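Local coordinates for WbbM protein (PDB 6U4B) that acts as a trimeric, bifunctional glycosyltransferase that polymerises O-antigen in Klebsiella pneumoniae and binds magnesium, at residues A95-F100 and M215-K220; G149-L154 and G273-K278; M453-Y458 and K501-D506; D469-A474 and I509-F514. All blocks are in the same frame, centred on the assembly; numbering follows the deposited sequence.

Contact 1 of 4, residues A95-F100 and M215-K220; sequences ADYVGF and MFVMRK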
# COMPACT_ATOMS: atom_id res chain seq x y z
N ALA A 95 33.40 39.98 5.11
CA ALA A 95 34.69 40.43 5.60
C ALA A 95 35.02 41.80 5.02
O ALA A 95 34.27 42.36 4.22
CB ALA A 95 35.77 39.41 5.24
N ASP A 96 36.16 42.35 5.44
CA ASP A 96 36.59 43.65 4.92
C ASP A 96 36.81 43.60 3.42
O ASP A 96 36.66 44.61 2.73
CB ASP A 96 37.86 44.11 5.63
CG ASP A 96 37.66 44.31 7.12
OD1 ASP A 96 36.55 44.74 7.52
OD2 ASP A 96 38.60 44.03 7.90
N TYR A 97 37.18 42.43 2.89
CA TYR A 97 37.34 42.22 1.46
C TYR A 97 36.58 40.97 1.06
O TYR A 97 36.71 39.93 1.71
CB TYR A 97 38.81 42.10 1.07
CG TYR A 97 39.56 43.42 1.06
CD1 TYR A 97 39.81 44.09 -0.13
CD2 TYR A 97 39.99 44.00 2.25
CE1 TYR A 97 40.48 45.30 -0.14
CE2 TYR A 97 40.67 45.20 2.24
CZ TYR A 97 40.91 45.85 1.05
OH TYR A 97 41.58 47.05 1.04
N VAL A 98 35.79 41.06 -0.01
CA VAL A 98 34.99 39.96 -0.52
C VAL A 98 35.43 39.66 -1.94
O VAL A 98 35.55 40.57 -2.76
CB VAL A 98 33.48 40.27 -0.46
CG1 VAL A 98 32.67 39.13 -1.04
CG2 VAL A 98 33.05 40.56 0.97
N GLY A 99 35.67 38.37 -2.23
CA GLY A 99 36.21 37.99 -3.52
C GLY A 99 35.58 36.71 -4.04
O GLY A 99 34.91 35.97 -3.32
N PHE A 100 35.80 36.48 -5.33
CA PHE A 100 35.26 35.32 -6.02
C PHE A 100 36.26 34.84 -7.06
O PHE A 100 36.81 35.64 -7.82
CB PHE A 100 33.92 35.63 -6.71
CG PHE A 100 32.87 36.13 -5.77
CD1 PHE A 100 32.72 37.49 -5.53
CD2 PHE A 100 32.02 35.25 -5.12
CE1 PHE A 100 31.75 37.95 -4.66
CE2 PHE A 100 31.05 35.71 -4.25
CZ PHE A 100 30.91 37.06 -4.02
N MET A 215 35.86 37.26 -11.83
CA MET A 215 36.82 36.92 -10.80
C MET A 215 37.44 38.22 -10.28
O MET A 215 38.09 38.94 -11.04
CB MET A 215 37.89 35.99 -11.37
CG MET A 215 38.79 35.32 -10.34
SD MET A 215 39.62 33.88 -11.04
CE MET A 215 40.50 34.62 -12.41
N PHE A 216 37.21 38.51 -9.00
CA PHE A 216 37.70 39.76 -8.44
C PHE A 216 37.78 39.63 -6.92
O PHE A 216 37.22 38.71 -6.33
CB PHE A 216 36.80 40.95 -8.82
CG PHE A 216 35.35 40.78 -8.41
CD1 PHE A 216 34.40 40.38 -9.33
CD2 PHE A 216 34.95 41.04 -7.11
CE1 PHE A 216 33.07 40.23 -8.95
CE2 PHE A 216 33.63 40.89 -6.73
CZ PHE A 216 32.69 40.49 -7.65
N VAL A 217 38.49 40.58 -6.32
CA VAL A 217 38.44 40.84 -4.88
C VAL A 217 38.25 42.34 -4.71
O VAL A 217 39.02 43.13 -5.26
CB VAL A 217 39.72 40.37 -4.16
CG1 VAL A 217 39.54 40.47 -2.65
CG2 VAL A 217 40.10 38.95 -4.56
N MET A 218 37.23 42.73 -3.95
CA MET A 218 36.98 44.15 -3.75
C MET A 218 36.59 44.42 -2.30
O MET A 218 36.25 43.50 -1.54
CB MET A 218 35.89 44.68 -4.70
CG MET A 218 34.54 44.05 -4.53
SD MET A 218 33.32 44.79 -5.63
CE MET A 218 34.01 44.38 -7.23
N ARG A 219 36.65 45.69 -1.93
CA ARG A 219 36.37 46.12 -0.57
C ARG A 219 34.91 45.88 -0.22
O ARG A 219 34.02 45.91 -1.08
CB ARG A 219 36.73 47.60 -0.40
CG ARG A 219 36.72 48.08 1.04
CD ARG A 219 38.11 48.47 1.51
NE ARG A 219 38.54 49.74 0.94
CZ ARG A 219 39.69 50.34 1.23
NH1 ARG A 219 40.00 51.50 0.67
NH2 ARG A 219 40.55 49.77 2.07
N LYS A 220 34.67 45.64 1.07
CA LYS A 220 33.34 45.30 1.57
C LYS A 220 32.29 46.32 1.13
O LYS A 220 31.20 45.96 0.68
CB LYS A 220 33.38 45.18 3.09
CG LYS A 220 32.03 45.09 3.78
CD LYS A 220 32.22 45.15 5.29
CE LYS A 220 30.91 45.38 6.02
NZ LYS A 220 31.14 45.67 7.47
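Val-98 and Met-218 exchange a reciprocal pair of backbone hydrogen bonds, Val-98 N to Met-218 O at 2.9 Å and Met-218 N to Val-98 O at 3.0 Å. Phe-100 and Phe-216 repeat the pattern two residues on, and Lys-220 N extends it to Asp-96 O (2.8 Å) where the strand gives way to a helix. This is an antiparallel ladder, with Tyr-97/Arg-219 and Gly-99/Val-217 as its non-hydrogen-bonded pairs. At Gly-99, which has no side chain, the CA atoms of Gly-99 and Val-217 come within 3.9 Å.

On the face of Val-98 and Met-218, Phe-100 and Phe-216 form an offset edge-to-face pair, the edge of Phe-100 toward the face of Phe-216, planes 69° apart and CD1 of Phe-100 3.7 Å from CZ of Phe-216. The Phe-216 side chain stands between its own N and carbonyl carbon (chi1 58°), which leans the ring towards Phe-100. On the other face, Tyr-97 CB meets Val-217 CG1 at 4.1 Å, while the Arg-219 methylene CD passes the far end of the tyrosine ring. Tyr-97 OH hydrogen-bonds to Ile-150 O, and Arg-219 forms a salt bridge with Asp-151. A buried, largely apolar strand pair thus has polar groups at its Asp-96/Arg-219 end that tie it to the segment leading into strand 152-159.

Contact 2 of 4, residues G149-L154 and G273-K278; sequences GIDILL and GELKVK
Leu-154 CD2 presses on Val-277 CG1 at 3.5 Å, tighter than usual carbon packing, where the two strands run parallel. Alongside, Ile-152 CD1 meets Leu-275 CD2 at 3.9 Å, and the other leucine methyl, CD1, lies against CB of Asp-151. On the face of Leu-153, Ile-150 and Lys-278 cross at about a right angle, Ile-150 CG1 resting 3.7 Å from Lys-278 CE; beyond this apolar stretch the lysine NZ hydrogen-bonds to Cys-146 O.

The backbone follows. Lys-278 N donates to Ile-152 O at 3.1 Å, and Leu-154 N gives Lys-278 O a weak bond. Lys-276 O accepts twice, from Asp-151 N at 3.0 Å and from Ile-152 N at 3.3 Å, because the chain leaves the extended form at Asp-151. That residue returns the grip through its side chain: Lys-276 N points at the anti lone pair of Asp-151 OD1, nearly straight at 170°.

At the solvent-facing margin Glu-274 OE1 comes within 3.3 Å of the same Asp-151 OD1, a like-charge approach, probably offset by the salt bridge from Asp-151 OD2 to Arg-219. One carboxylate, just ahead of strand 152-159, thus meets both the Lys-276 backbone and Arg-219, which probably helps set where the parallel pairing begins.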
# COMPACT_ATOMS: atom_id res chain seq x y z
N GLY A 149 46.23 48.47 0.69
CA GLY A 149 45.51 49.71 0.48
C GLY A 149 44.79 49.77 -0.84
O GLY A 149 44.60 50.84 -1.42
N ILE A 150 44.36 48.61 -1.34
CA ILE A 150 43.74 48.49 -2.65
C ILE A 150 42.23 48.41 -2.49
O ILE A 150 41.71 47.85 -1.52
CB ILE A 150 44.29 47.26 -3.40
CG1 ILE A 150 45.81 47.23 -3.34
CG2 ILE A 150 43.83 47.26 -4.86
CD1 ILE A 150 46.47 48.45 -3.95
N ASP A 151 41.52 49.00 -3.45
CA ASP A 151 40.06 48.95 -3.45
C ASP A 151 39.53 47.71 -4.17
O ASP A 151 38.65 47.01 -3.66
CB ASP A 151 39.48 50.21 -4.09
CG ASP A 151 39.81 51.47 -3.31
OD1 ASP A 151 40.58 52.30 -3.82
OD2 ASP A 151 39.29 51.62 -2.18
N ILE A 152 40.06 47.43 -5.36
CA ILE A 152 39.60 46.32 -6.19
C ILE A 152 40.80 45.61 -6.79
O ILE A 152 41.70 46.27 -7.34
CB ILE A 152 38.66 46.80 -7.32
CG1 ILE A 152 37.39 47.43 -6.75
CG2 ILE A 152 38.30 45.63 -8.25
CD1 ILE A 152 36.47 47.99 -7.81
N LEU A 153 40.82 44.28 -6.70
CA LEU A 153 41.81 43.45 -7.37
C LEU A 153 41.09 42.56 -8.37
O LEU A 153 39.97 42.10 -8.11
CB LEU A 153 42.60 42.59 -6.37
CG LEU A 153 43.31 43.31 -5.22
CD1 LEU A 153 42.39 43.51 -4.02
CD2 LEU A 153 44.55 42.54 -4.81
N LEU A 154 41.73 42.32 -9.52
CA LEU A 154 41.09 41.56 -10.59
C LEU A 154 42.13 41.22 -11.66
O LEU A 154 43.26 41.69 -11.59
CB LEU A 154 39.91 42.35 -11.17
CG LEU A 154 40.04 43.64 -11.98
CD1 LEU A 154 38.66 44.07 -12.46
CD2 LEU A 154 40.67 44.74 -11.17
N GLY A 273 36.21 59.68 -9.02
CA GLY A 273 37.34 60.09 -8.22
C GLY A 273 38.42 59.03 -8.12
O GLY A 273 38.79 58.41 -9.12
N GLU A 274 38.92 58.81 -6.91
CA GLU A 274 39.97 57.82 -6.71
C GLU A 274 39.43 56.41 -6.90
O GLU A 274 38.25 56.13 -6.69
CB GLU A 274 40.56 57.96 -5.30
CG GLU A 274 39.53 57.90 -4.17
CD GLU A 274 39.11 56.48 -3.81
OE1 GLU A 274 39.87 55.53 -4.11
OE2 GLU A 274 38.02 56.31 -3.22
N LEU A 275 40.32 55.51 -7.33
CA LEU A 275 40.11 54.08 -7.21
C LEU A 275 41.42 53.36 -7.47
O LEU A 275 42.02 53.52 -8.54
CB LEU A 275 39.03 53.57 -8.16
CG LEU A 275 38.41 52.25 -7.68
CD1 LEU A 275 37.79 52.43 -6.30
CD2 LEU A 275 37.38 51.73 -8.67
N LYS A 276 41.90 52.59 -6.50
CA LYS A 276 43.17 51.88 -6.60
C LYS A 276 42.90 50.45 -7.04
O LYS A 276 42.30 49.67 -6.29
CB LYS A 276 43.93 51.95 -5.28
CG LYS A 276 44.35 53.37 -4.94
CD LYS A 276 45.16 53.45 -3.67
CE LYS A 276 45.85 54.80 -3.56
NZ LYS A 276 44.95 55.92 -3.94
N VAL A 277 43.34 50.11 -8.25
CA VAL A 277 43.10 48.82 -8.87
C VAL A 277 44.44 48.11 -9.01
O VAL A 277 45.42 48.71 -9.47
CB VAL A 277 42.41 48.98 -10.23
CG1 VAL A 277 42.50 47.70 -11.04
CG2 VAL A 277 40.96 49.40 -10.04
N LYS A 278 44.49 46.84 -8.62
CA LYS A 278 45.69 46.02 -8.76
C LYS A 278 45.35 44.84 -9.66
O LYS A 278 44.59 43.95 -9.26
CB LYS A 278 46.22 45.55 -7.41
CG LYS A 278 47.58 44.87 -7.50
CD LYS A 278 48.07 44.36 -6.14
CE LYS A 278 48.52 45.51 -5.24
NZ LYS A 278 49.14 45.00 -3.99

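Contact 3 of 4, residues M453-Y458 and K501-D506; sequences MPAGEY and KYWFLD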
# COMPACT_ATOMS: atom_id res chain seq x y z
N MET A 453 45.72 -21.24 -9.57
CA MET A 453 46.08 -22.12 -8.47
C MET A 453 44.84 -22.40 -7.64
O MET A 453 43.84 -21.68 -7.76
CB MET A 453 47.18 -21.50 -7.60
CG MET A 453 47.04 -20.01 -7.39
SD MET A 453 48.44 -19.31 -6.49
CE MET A 453 48.32 -17.59 -6.97
N PRO A 454 44.86 -23.45 -6.82
CA PRO A 454 43.73 -23.68 -5.91
C PRO A 454 43.50 -22.47 -5.02
O PRO A 454 44.43 -21.73 -4.68
CB PRO A 454 44.18 -24.90 -5.09
CG PRO A 454 45.12 -25.62 -5.99
CD PRO A 454 45.83 -24.56 -6.78
N ALA A 455 42.23 -22.27 -4.65
CA ALA A 455 41.86 -21.07 -3.89
C ALA A 455 42.59 -20.99 -2.56
O ALA A 455 42.96 -19.89 -2.12
CB ALA A 455 40.35 -21.05 -3.67
N GLY A 456 42.83 -22.13 -1.92
CA GLY A 456 43.56 -22.12 -0.66
C GLY A 456 44.98 -21.61 -0.82
O GLY A 456 45.45 -20.80 -0.02
N GLU A 457 45.68 -22.09 -1.85
CA GLU A 457 47.03 -21.60 -2.09
C GLU A 457 47.02 -20.13 -2.50
O GLU A 457 47.90 -19.35 -2.09
CB GLU A 457 47.72 -22.44 -3.17
CG GLU A 457 49.21 -22.20 -3.26
CD GLU A 457 49.82 -22.75 -4.54
OE1 GLU A 457 49.38 -23.82 -4.99
OE2 GLU A 457 50.74 -22.10 -5.08
N TYR A 458 46.02 -19.72 -3.29
CA TYR A 458 45.89 -18.32 -3.68
C TYR A 458 45.72 -17.41 -2.47
O TYR A 458 46.33 -16.34 -2.40
CB TYR A 458 44.72 -18.16 -4.65
CG TYR A 458 44.32 -16.72 -4.94
CD1 TYR A 458 45.07 -15.95 -5.83
CD2 TYR A 458 43.20 -16.15 -4.35
CE1 TYR A 458 44.71 -14.64 -6.11
CE2 TYR A 458 42.83 -14.84 -4.63
CZ TYR A 458 43.59 -14.09 -5.50
OH TYR A 458 43.24 -12.78 -5.78
N LYS A 501 46.26 -7.38 -10.41
CA LYS A 501 44.83 -7.63 -10.48
C LYS A 501 44.50 -8.90 -9.72
O LYS A 501 45.21 -9.91 -9.83
CB LYS A 501 44.38 -7.73 -11.94
CG LYS A 501 44.74 -6.51 -12.75
CD LYS A 501 43.58 -6.03 -13.59
CE LYS A 501 43.76 -4.56 -13.94
NZ LYS A 501 43.69 -3.71 -12.72
N TYR A 502 43.43 -8.85 -8.94
CA TYR A 502 43.08 -9.91 -8.01
C TYR A 502 41.82 -10.64 -8.45
O TYR A 502 40.98 -10.11 -9.17
CB TYR A 502 42.90 -9.35 -6.59
CG TYR A 502 44.16 -8.70 -6.05
CD1 TYR A 502 45.11 -9.46 -5.39
CD2 TYR A 502 44.39 -7.34 -6.21
CE1 TYR A 502 46.27 -8.88 -4.90
CE2 TYR A 502 45.54 -6.76 -5.72
CZ TYR A 502 46.47 -7.53 -5.06
OH TYR A 502 47.62 -6.95 -4.58
N TRP A 503 41.71 -11.89 -7.97
CA TRP A 503 40.62 -12.77 -8.39
C TRP A 503 39.26 -12.14 -8.11
O TRP A 503 38.42 -12.02 -9.00
CB TRP A 503 40.75 -14.11 -7.68
CG TRP A 503 39.82 -15.17 -8.18
CD1 TRP A 503 39.15 -15.18 -9.37
CD2 TRP A 503 39.45 -16.38 -7.50
NE1 TRP A 503 38.39 -16.32 -9.47
CE2 TRP A 503 38.55 -17.07 -8.34
CE3 TRP A 503 39.79 -16.94 -6.26
CZ2 TRP A 503 37.99 -18.29 -7.98
CZ3 TRP A 503 39.23 -18.16 -5.91
CH2 TRP A 503 38.34 -18.82 -6.77
N PHE A 504 39.03 -11.72 -6.86
CA PHE A 504 37.77 -11.08 -6.48
C PHE A 504 37.95 -9.59 -6.19
O PHE A 504 37.28 -9.04 -5.32
CB PHE A 504 37.15 -11.80 -5.28
CG PHE A 504 36.48 -13.09 -5.65
CD1 PHE A 504 35.19 -13.10 -6.15
CD2 PHE A 504 37.15 -14.29 -5.52
CE1 PHE A 504 34.57 -14.29 -6.50
CE2 PHE A 504 36.54 -15.48 -5.86
CZ PHE A 504 35.25 -15.48 -6.35
N LEU A 505 38.87 -8.95 -6.91
CA LEU A 505 38.96 -7.48 -7.01
C LEU A 505 39.10 -6.89 -5.61
O LEU A 505 39.95 -7.36 -4.84
CB LEU A 505 37.75 -7.00 -7.82
CG LEU A 505 37.43 -7.75 -9.11
CD1 LEU A 505 36.15 -7.22 -9.73
CD2 LEU A 505 38.58 -7.68 -10.10
N ASP A 506 38.30 -5.89 -5.24
CA ASP A 506 38.49 -5.20 -3.97
C ASP A 506 38.20 -6.09 -2.77
O ASP A 506 38.71 -5.82 -1.68
CB ASP A 506 37.62 -3.95 -3.91
CG ASP A 506 36.14 -4.26 -4.06
OD1 ASP A 506 35.79 -5.11 -4.90
OD2 ASP A 506 35.32 -3.65 -3.33
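Trp-503 directs the edge of its indole at the face of the Tyr-458 ring, in an offset edge-to-face pair with planes at 88° and the indole six-membered ring centred 5.8 Å from the phenol ring. The benzo edge does the work: Trp-503 CE3 sits 4.0 Å from Tyr-458 CD2, and nearer the phenolic end Trp-503 CB lies 3.6 Å from Tyr-458 CZ. Both side chains extend anti to their backbone nitrogens, Tyr-458 with chi1 170° and Trp-503 with chi1 -171°, which carries each ring out toward the other segment, where the two side chains meet at a slant. One helical turn before the tyrosine, Ala-455 CB touches the indole at its rim, near the ring plane, 3.8 Å from CZ3. A face of the same indole is covered by its sequence neighbour Phe-504, whose CE2 stands over the ring centre.

The polar end of Tyr-458 pushes into the type I turn running from Tyr-502 to Leu-505. Its OH lies 2.8 Å from Trp-503 N and 3.5 Å from Tyr-502 CB, meeting the Tyr-502 ring at its edge. The hydroxyl hydrogen-bonds to Asp-508 OD2 in helix 505-513, and Phe-504 N bonds to the same oxygen; Tyr-502 OH turns instead to Val-496 O.

Here helix 455-461 is packed against the turn that leads into helix 505-513, within the glycosyltransferase family 8 region. The aromatic surfaces make most of the contact, while the shared carboxylate of Asp-508 ties the tyrosine hydroxyl and the turn's backbone together, consistent with Asp-508 helping to position the ring.

Contact 4 of 4, residues D469-A474 and I509-F514; sequences DEYFQA and IMNKVF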
# COMPACT_ATOMS: atom_id res chain seq x y z
N ASP A 469 40.92 -19.50 6.25
CA ASP A 469 39.57 -19.65 6.77
C ASP A 469 38.99 -18.33 7.28
O ASP A 469 37.78 -18.25 7.49
CB ASP A 469 39.58 -20.70 7.89
CG ASP A 469 38.19 -21.19 8.23
OD1 ASP A 469 37.68 -20.82 9.31
OD2 ASP A 469 37.61 -21.94 7.42
N GLU A 470 39.82 -17.31 7.47
CA GLU A 470 39.35 -16.02 7.95
C GLU A 470 38.92 -15.09 6.83
O GLU A 470 38.70 -13.89 7.07
CB GLU A 470 40.43 -15.35 8.81
CG GLU A 470 40.64 -16.04 10.16
CD GLU A 470 41.81 -15.47 10.93
OE1 GLU A 470 42.45 -14.53 10.42
OE2 GLU A 470 42.10 -15.97 12.04
N TYR A 471 38.78 -15.60 5.61
CA TYR A 471 38.33 -14.80 4.48
C TYR A 471 36.90 -14.33 4.71
O TYR A 471 36.00 -15.14 4.96
CB TYR A 471 38.44 -15.62 3.20
CG TYR A 471 38.26 -14.84 1.92
CD1 TYR A 471 37.00 -14.58 1.41
CD2 TYR A 471 39.37 -14.37 1.22
CE1 TYR A 471 36.84 -13.87 0.23
CE2 TYR A 471 39.22 -13.66 0.05
CZ TYR A 471 37.95 -13.41 -0.44
OH TYR A 471 37.81 -12.71 -1.61
N PHE A 472 36.68 -13.02 4.62
CA PHE A 472 35.38 -12.43 4.91
C PHE A 472 34.72 -11.93 3.63
O PHE A 472 35.39 -11.56 2.66
CB PHE A 472 35.50 -11.28 5.91
CG PHE A 472 36.24 -10.08 5.39
CD1 PHE A 472 35.59 -9.10 4.65
CD2 PHE A 472 37.59 -9.92 5.65
CE1 PHE A 472 36.27 -8.00 4.17
CE2 PHE A 472 38.28 -8.81 5.17
CZ PHE A 472 37.62 -7.86 4.43
N GLN A 473 33.39 -11.91 3.65
CA GLN A 473 32.60 -11.45 2.51
C GLN A 473 32.40 -9.94 2.59
O GLN A 473 32.17 -9.39 3.67
CB GLN A 473 31.25 -12.17 2.48
CG GLN A 473 30.77 -12.53 1.09
CD GLN A 473 30.10 -11.38 0.38
OE1 GLN A 473 29.30 -10.65 0.98
NE2 GLN A 473 30.42 -11.20 -0.89
N ALA A 474 32.49 -9.27 1.44
CA ALA A 474 32.48 -7.81 1.38
C ALA A 474 31.09 -7.22 1.16
O ALA A 474 30.97 -6.01 0.95
CB ALA A 474 33.42 -7.33 0.26
N ILE A 509 41.52 -7.44 -2.17
CA ILE A 509 42.40 -6.39 -1.68
C ILE A 509 42.13 -6.13 -0.20
O ILE A 509 43.07 -6.01 0.60
CB ILE A 509 42.22 -5.11 -2.52
CG1 ILE A 509 42.74 -5.32 -3.94
CG2 ILE A 509 42.92 -3.93 -1.86
CD1 ILE A 509 42.47 -4.17 -4.87
N MET A 510 40.85 -6.05 0.18
CA MET A 510 40.52 -5.77 1.57
C MET A 510 40.81 -6.96 2.48
O MET A 510 41.20 -6.77 3.63
CB MET A 510 39.04 -5.36 1.68
CG MET A 510 38.75 -4.00 1.06
SD MET A 510 37.04 -3.46 1.29
CE MET A 510 36.17 -4.61 0.22
N ASN A 511 40.63 -8.19 1.98
CA ASN A 511 41.00 -9.36 2.78
C ASN A 511 42.50 -9.38 3.06
O ASN A 511 42.93 -9.75 4.16
CB ASN A 511 40.57 -10.64 2.07
CG ASN A 511 39.24 -11.16 2.57
OD1 ASN A 511 39.18 -11.85 3.59
ND2 ASN A 511 38.16 -10.84 1.86
N LYS A 512 43.31 -8.96 2.09
CA LYS A 512 44.75 -8.92 2.29
C LYS A 512 45.14 -7.81 3.26
O LYS A 512 45.92 -8.04 4.19
CB LYS A 512 45.46 -8.75 0.95
CG LYS A 512 46.93 -8.36 1.05
CD LYS A 512 47.63 -8.48 -0.30
CE LYS A 512 48.96 -7.74 -0.32
NZ LYS A 512 49.90 -8.20 0.73
N VAL A 513 44.61 -6.61 3.06
CA VAL A 513 45.03 -5.47 3.87
C VAL A 513 44.45 -5.56 5.28
O VAL A 513 45.10 -5.17 6.25
CB VAL A 513 44.65 -4.15 3.18
CG1 VAL A 513 44.93 -2.96 4.08
CG2 VAL A 513 45.42 -4.01 1.88
N PHE A 514 43.24 -6.10 5.43
CA PHE A 514 42.59 -6.17 6.74
C PHE A 514 42.85 -7.48 7.47
O PHE A 514 42.25 -7.71 8.52
CB PHE A 514 41.08 -5.95 6.60
CG PHE A 514 40.70 -4.68 5.88
CD1 PHE A 514 41.57 -3.60 5.81
CD2 PHE A 514 39.46 -4.57 5.26
CE1 PHE A 514 41.22 -2.44 5.15
CE2 PHE A 514 39.10 -3.41 4.59
CZ PHE A 514 39.98 -2.34 4.54
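Asn-511 slides its side-chain amide between the rings of Tyr-471 and Phe-472, one on either side. The amide is almost parallel to the tyrosine ring (planes 5° apart), with ND2 3.4 Å above the ring centre; against Phe-472 the tilt is 26°. Different first torsions build the clamp. CG of Tyr-471 lies opposite the backbone N (chi1 -169°), whereas Phe-472 takes the crowded position between nitrogen and carbonyl carbon, sending its ring back over the other amide face. Asn-511 itself departs from the usual staggered values, consistent with its amide being turned to meet one backbone residue at both ends.

That residue is Phe-472. Its N donates to Asn-511 OD1 at 2.9 Å, on a lone pair, and Asn-511 ND2 answers to Phe-472 O at 3.0 Å, with the acceptor lying in the amide plane. The amide thus imitates a neighbouring strand, and ND2 is also hydrogen-bonded to Gln-507 O. Tyr-471 OH in turn bonds to Asp-508 and Gln-507.

Outward, Phe-472 CZ packs 4.0 Å from Met-510 CB and 3.9 Å from Phe-514 CD2, approaching the Phe-514 ring at its edge. Met-510 bends at its last torsion, bringing CE to 3.9 Å from Ala-474 CB.

Helix 505-513 is thereby latched to the short, weakly bonded strand 472-473, which leads to Ala-474, near but not in the magnesium site. Three hydrogen bonds satisfy the polar atoms of this buried amide and the two stacked rings cover its faces; together they would be expected to restrain its rotation.

The four contacts form two pairs on opposite sides of the chain's centre. Contacts 1 and 2, with centres 11 Å apart, share one sheet: strands 216-219 and 152-159 are neighbours, with Val-217 O 2.6 Å from Leu-153 N. Contacts 3 and 4, also 11 Å apart between centres, share helix 505-513, and Tyr-502 CD2 packs 3.5 Å from Ile-509 CG1. Between contacts 1 and 3 the centres are 57 Å apart, consistent with two separate modules in a bifunctional enzyme. The second pair lies near the magnesium held by Asp-406, Asp-408 and His-560 without reaching it: the side chain of Ala-474 is about 8 Å from the ion and that of Phe-504 about 10 Å.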